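Local coordinates for protein Rho guanyl nucleotide exchange factor (Rom2), putative (Aspergillus fumigatus Af293, PDB 5O51) that is the CNH domain, a seven-bladed beta-propeller, of a protein that probably acts as a guanine-nucleotide exchange factor for Rho-type GTPases, at residues Asn20-Arg32 against Ser63-Gln75. Sequence-based numbering, arbitrary orientation.
Sequences NRVNCLVPVDGGR and SQVTQIDTLEEYQ
C24 reaches from strand 22-28 to strand 65-71, which runs beside it at 8° in the same direction, the axes 5.7 Å apart. Its CB lies against T66 O and, a little farther, CG2 of I68. SG, set between the backbone N and the carbonyl carbon (chi1 54°), settles on the T66-Q67 peptide, 3.7 Å from Q67 N, with CG2 of I68 and CG1 of V65 also touching the sulfur. Two residues on, V26 crosses I68 at about a right angle, its CG1 4.0 Å from I68 CG2, while its CG2 faces OD1 of D69. V28 CG1 meets T70 CG2 at 3.7 Å. No direct backbone hydrogen bond joins the strands; instead a water donates to both L25 O and I68 O. At one end N23 ND2 gives V65 O a fairly straight bond of 3.0 Å (160°); V65 O lies in the amide plane of N23, but ND2 sits above the plane of the V65 carbonyl and also hydrogen-bonds to D39 OD1. At the other, E72 OE2 accepts only a weak bond from D29 N. Each strand edges its own four-stranded antiparallel sheet, with a classic bulge at N23-C24 or T66-Q67. Such packing of innermost strands from successive blades is characteristic of a WD40-like beta-propeller.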
loop_
_atom_site.group_PDB
_atom_site.type_symbol
_atom_site.label_atom_id
_atom_site.label_comp_id
_atom_site.label_asym_id
_atom_site.label_seq_id
_atom_site.Cartn_x
_atom_site.Cartn_y
_atom_site.Cartn_z
ATOM N N ASN A 20 11.522 17.360 -6.077
ATOM C CA ASN A 20 11.800 16.090 -5.393
ATOM C C ASN A 20 10.525 15.808 -4.559
ATOM O O ASN A 20 10.426 16.177 -3.386
ATOM C CB ASN A 20 13.136 16.225 -4.583
ATOM C CG ASN A 20 13.466 15.012 -3.757
ATOM O OD1 ASN A 20 13.510 15.069 -2.508
ATOM N ND2 ASN A 20 13.702 13.905 -4.417
ATOM N N ARG A 21 9.546 15.223 -5.239
ATOM C CA ARG A 21 8.215 14.966 -4.667
ATOM C C ARG A 21 8.249 13.812 -3.649
ATOM O O ARG A 21 9.165 12.914 -3.684
ATOM C CB ARG A 21 7.223 14.632 -5.840
ATOM C CG ARG A 21 6.987 15.841 -6.781
ATOM C CD ARG A 21 5.722 15.738 -7.688
ATOM N NE ARG A 21 5.622 16.944 -8.550
ATOM C CZ ARG A 21 5.173 18.169 -8.179
ATOM N NH1 ARG A 21 4.661 18.441 -6.957
ATOM N NH2 ARG A 21 5.196 19.152 -9.054
ATOM N N VAL A 22 7.211 13.734 -2.839
ATOM C CA VAL A 22 7.010 12.571 -1.955
ATOM C C VAL A 22 6.542 11.332 -2.735
ATOM O O VAL A 22 5.436 11.308 -3.276
ATOM C CB VAL A 22 5.999 12.926 -0.830
ATOM C CG1 VAL A 22 5.732 11.744 0.074
ATOM C CG2 VAL A 22 6.551 14.061 0.022
ATOM N N ASN A 23 7.344 10.269 -2.772
ATOM C CA ASN A 23 6.913 9.072 -3.439
ATOM C C ASN A 23 6.103 8.131 -2.490
ATOM O O ASN A 23 5.228 7.371 -2.951
ATOM C CB ASN A 23 8.100 8.243 -3.953
ATOM C CG ASN A 23 8.947 8.936 -5.060
ATOM O OD1 ASN A 23 8.482 9.743 -5.788
ATOM N ND2 ASN A 23 10.225 8.579 -5.137
ATOM N N CYS A 24 6.514 8.074 -1.214
ATOM C CA CYS A 24 5.965 7.132 -0.207
ATOM C C CYS A 24 6.178 7.640 1.192
ATOM O O CYS A 24 6.904 8.628 1.401
ATOM C CB CYS A 24 6.593 5.748 -0.361
ATOM S SG CYS A 24 8.396 5.710 -0.324
ATOM N N LEU A 25 5.520 6.998 2.161
ATOM C CA LEU A 25 5.557 7.473 3.537
ATOM C C LEU A 25 5.120 6.329 4.456
ATOM O O LEU A 25 4.249 5.527 4.071
ATOM C CB LEU A 25 4.676 8.746 3.665
ATOM C CG LEU A 25 4.343 9.380 5.032
ATOM C CD1 LEU A 25 3.955 10.835 4.898
ATOM C CD2 LEU A 25 3.181 8.693 5.732
ATOM N N VAL A 26 5.704 6.259 5.647
ATOM C CA VAL A 26 5.168 5.412 6.713
ATOM C C VAL A 26 5.286 6.139 8.058
ATOM O O VAL A 26 6.295 6.814 8.314
ATOM C CB VAL A 26 5.870 4.042 6.780
ATOM C CG1 VAL A 26 7.369 4.217 7.102
ATOM C CG2 VAL A 26 5.225 3.117 7.821
ATOM N N PRO A 27 4.239 6.047 8.922
ATOM C CA PRO A 27 4.303 6.618 10.267
ATOM C C PRO A 27 5.066 5.669 11.184
ATOM O O PRO A 27 5.052 4.506 10.934
ATOM C CB PRO A 27 2.813 6.757 10.684
ATOM C CG PRO A 27 2.078 5.799 9.824
ATOM C CD PRO A 27 2.840 5.821 8.504
ATOM N N VAL A 28 5.798 6.180 12.165
ATOM C CA VAL A 28 6.506 5.312 13.142
ATOM C C VAL A 28 6.249 5.922 14.524
ATOM O O VAL A 28 5.645 7.002 14.620
ATOM C CB VAL A 28 8.050 5.208 12.890
ATOM C CG1 VAL A 28 8.306 4.751 11.466
ATOM C CG2 VAL A 28 8.733 6.538 13.108
ATOM N N ASP A 29 6.712 5.232 15.568
ATOM C CA ASP A 29 6.677 5.773 16.936
ATOM C C ASP A 29 5.246 6.067 17.327
ATOM O O ASP A 29 4.908 7.200 17.703
ATOM C CB ASP A 29 7.531 7.069 17.026
ATOM C CG ASP A 29 8.804 6.893 17.835
ATOM O OD1 ASP A 29 8.718 6.981 19.096
ATOM O OD2 ASP A 29 9.888 6.717 17.205
ATOM N N GLY A 30 4.400 5.062 17.165
ATOM C CA GLY A 30 2.962 5.194 17.377
ATOM C C GLY A 30 2.308 6.314 16.621
ATOM O O GLY A 30 1.340 6.895 17.119
ATOM N N GLY A 31 2.799 6.655 15.422
ATOM C CA GLY A 31 2.132 7.702 14.632
ATOM C C GLY A 31 2.607 9.096 15.021
ATOM O O GLY A 31 2.194 10.112 14.456
ATOM N N ARG A 32 3.557 9.171 15.937
ATOM C CA ARG A 32 4.085 10.502 16.326
ATOM C C ARG A 32 5.150 11.080 15.385
ATOM O O ARG A 32 5.387 12.310 15.379
ATOM C CB ARG A 32 4.564 10.420 17.751
ATOM C CG ARG A 32 3.370 10.214 18.698
ATOM C CD ARG A 32 3.818 10.107 20.142
ATOM N NE ARG A 32 4.758 9.016 20.389
ATOM C CZ ARG A 32 4.446 7.721 20.579
ATOM N NH1 ARG A 32 3.174 7.270 20.498
ATOM N NH2 ARG A 32 5.438 6.850 20.827
ATOM N N SER A 63 18.426 6.661 -3.147
ATOM C CA SER A 63 17.869 7.273 -4.300
ATOM C C SER A 63 16.743 6.429 -4.856
ATOM O O SER A 63 16.729 5.242 -4.643
ATOM C CB SER A 63 19.017 7.520 -5.315
ATOM O OG SER A 63 19.085 6.503 -6.283
ATOM N N GLN A 64 15.800 7.057 -5.570
ATOM C CA GLN A 64 14.652 6.361 -6.183
ATOM C C GLN A 64 13.844 5.532 -5.167
ATOM O O GLN A 64 13.544 4.373 -5.435
ATOM C CB GLN A 64 15.147 5.419 -7.279
ATOM C CG GLN A 64 16.109 6.053 -8.259
ATOM C CD GLN A 64 15.421 7.092 -9.081
ATOM O OE1 GLN A 64 14.432 6.807 -9.760
ATOM N NE2 GLN A 64 15.946 8.312 -9.050
ATOM N N VAL A 65 13.576 6.088 -3.988
ATOM C CA VAL A 65 12.843 5.334 -2.911
ATOM C C VAL A 65 11.365 5.276 -3.283
ATOM O O VAL A 65 10.669 6.291 -3.208
ATOM C CB VAL A 65 13.007 5.942 -1.522
ATOM C CG1 VAL A 65 12.267 5.073 -0.497
ATOM C CG2 VAL A 65 14.507 6.026 -1.164
ATOM N N THR A 66 10.903 4.112 -3.737
ATOM C CA THR A 66 9.520 3.988 -4.192
ATOM C C THR A 66 8.564 3.351 -3.176
ATOM O O THR A 66 7.384 3.506 -3.350
ATOM C CB THR A 66 9.425 3.193 -5.480
ATOM O OG1 THR A 66 9.991 1.911 -5.220
ATOM C CG2 THR A 66 10.215 3.886 -6.644
ATOM N N GLN A 67 9.057 2.603 -2.180
ATOM C CA GLN A 67 8.182 2.010 -1.162
ATOM C C GLN A 67 8.940 1.880 0.156
ATOM O O GLN A 67 10.169 1.673 0.211
ATOM C CB GLN A 67 7.544 0.712 -1.721
ATOM C CG GLN A 67 6.323 0.239 -0.975
ATOM C CD GLN A 67 5.937 -1.213 -1.210
ATOM O OE1 GLN A 67 6.053 -1.784 -2.332
ATOM N NE2 GLN A 67 5.446 -1.839 -0.121
ATOM N N ILE A 68 8.224 2.103 1.249
ATOM C CA ILE A 68 8.776 2.132 2.583
ATOM C C ILE A 68 7.740 1.619 3.611
ATOM O O ILE A 68 6.530 1.885 3.487
ATOM C CB ILE A 68 9.278 3.540 2.936
ATOM C CG1 ILE A 68 10.258 3.500 4.089
ATOM C CG2 ILE A 68 8.151 4.548 3.224
ATOM C CD1 ILE A 68 11.084 4.797 4.163
ATOM N N ASP A 69 8.208 0.877 4.593
ATOM C CA ASP A 69 7.378 0.313 5.673
ATOM C C ASP A 69 8.261 -0.017 6.883
ATOM O O ASP A 69 9.503 0.278 6.872
ATOM C CB ASP A 69 6.687 -0.950 5.184
ATOM C CG ASP A 69 5.298 -1.191 5.851
ATOM O OD1 ASP A 69 4.978 -0.643 6.950
ATOM O OD2 ASP A 69 4.544 -1.960 5.244
ATOM N N THR A 70 7.634 -0.559 7.932
ATOM C CA THR A 70 8.314 -0.994 9.189
ATOM C C THR A 70 7.879 -2.389 9.618
ATOM O O THR A 70 6.827 -2.808 9.209
ATOM C CB THR A 70 7.949 -0.126 10.417
ATOM O OG1 THR A 70 6.522 0.023 10.488
ATOM C CG2 THR A 70 8.636 1.239 10.376
ATOM N N LEU A 71 8.705 -3.076 10.432
ATOM C CA LEU A 71 8.302 -4.188 11.351
ATOM C C LEU A 71 8.584 -3.708 12.740
ATOM O O LEU A 71 9.708 -3.810 13.207
ATOM C CB LEU A 71 9.174 -5.431 11.152
ATOM C CG LEU A 71 8.766 -6.474 10.129
ATOM C CD1 LEU A 71 8.848 -5.816 8.790
ATOM C CD2 LEU A 71 9.676 -7.719 10.176
ATOM N N GLU A 72 7.598 -3.164 13.420
ATOM C CA GLU A 72 7.869 -2.391 14.641
ATOM C C GLU A 72 8.327 -3.322 15.787
ATOM O O GLU A 72 9.124 -2.913 16.656
ATOM C CB GLU A 72 6.632 -1.526 15.016
ATOM C CG GLU A 72 6.899 -0.348 15.964
ATOM C CD GLU A 72 6.949 1.044 15.288
ATOM O OE1 GLU A 72 7.780 1.238 14.390
ATOM O OE2 GLU A 72 6.194 1.972 15.687
ATOM N N GLU A 73 7.877 -4.573 15.721
ATOM C CA GLU A 73 8.174 -5.591 16.727
ATOM C C GLU A 73 9.664 -5.938 16.742
ATOM O O GLU A 73 10.200 -6.237 17.831
ATOM C CB GLU A 73 7.304 -6.851 16.494
ATOM C CG GLU A 73 7.579 -8.040 17.403
ATOM C CD GLU A 73 7.194 -7.798 18.860
ATOM O OE1 GLU A 73 5.995 -7.568 19.137
ATOM O OE2 GLU A 73 8.086 -7.854 19.733
ATOM N N TYR A 74 10.279 -5.901 15.540
ATOM C CA TYR A 74 11.710 -6.180 15.306
ATOM C C TYR A 74 12.563 -4.931 15.087
ATOM O O TYR A 74 13.728 -5.015 14.692
ATOM C CB TYR A 74 11.830 -7.087 14.092
ATOM C CG TYR A 74 11.279 -8.413 14.428
ATOM C CD1 TYR A 74 9.928 -8.674 14.313
ATOM C CD2 TYR A 74 12.101 -9.397 14.959
ATOM C CE1 TYR A 74 9.409 -9.907 14.682
ATOM C CE2 TYR A 74 11.604 -10.631 15.327
ATOM C CZ TYR A 74 10.256 -10.888 15.183
ATOM O OH TYR A 74 9.759 -12.123 15.530
ATOM N N GLN A 75 11.965 -3.767 15.305
ATOM C CA GLN A 75 12.637 -2.491 15.120
ATOM C C GLN A 75 13.407 -2.425 13.769
ATOM O O GLN A 75 14.559 -2.012 13.736
ATOM C CB GLN A 75 13.521 -2.213 16.334
ATOM C CG GLN A 75 12.722 -2.011 17.658
ATOM C CD GLN A 75 11.917 -0.702 17.623
ATOM O OE1 GLN A 75 12.465 0.417 17.791
ATOM N NE2 GLN A 75 10.629 -0.827 17.320
HETATM O O HOH W 1 3.801 2.899 4.072
#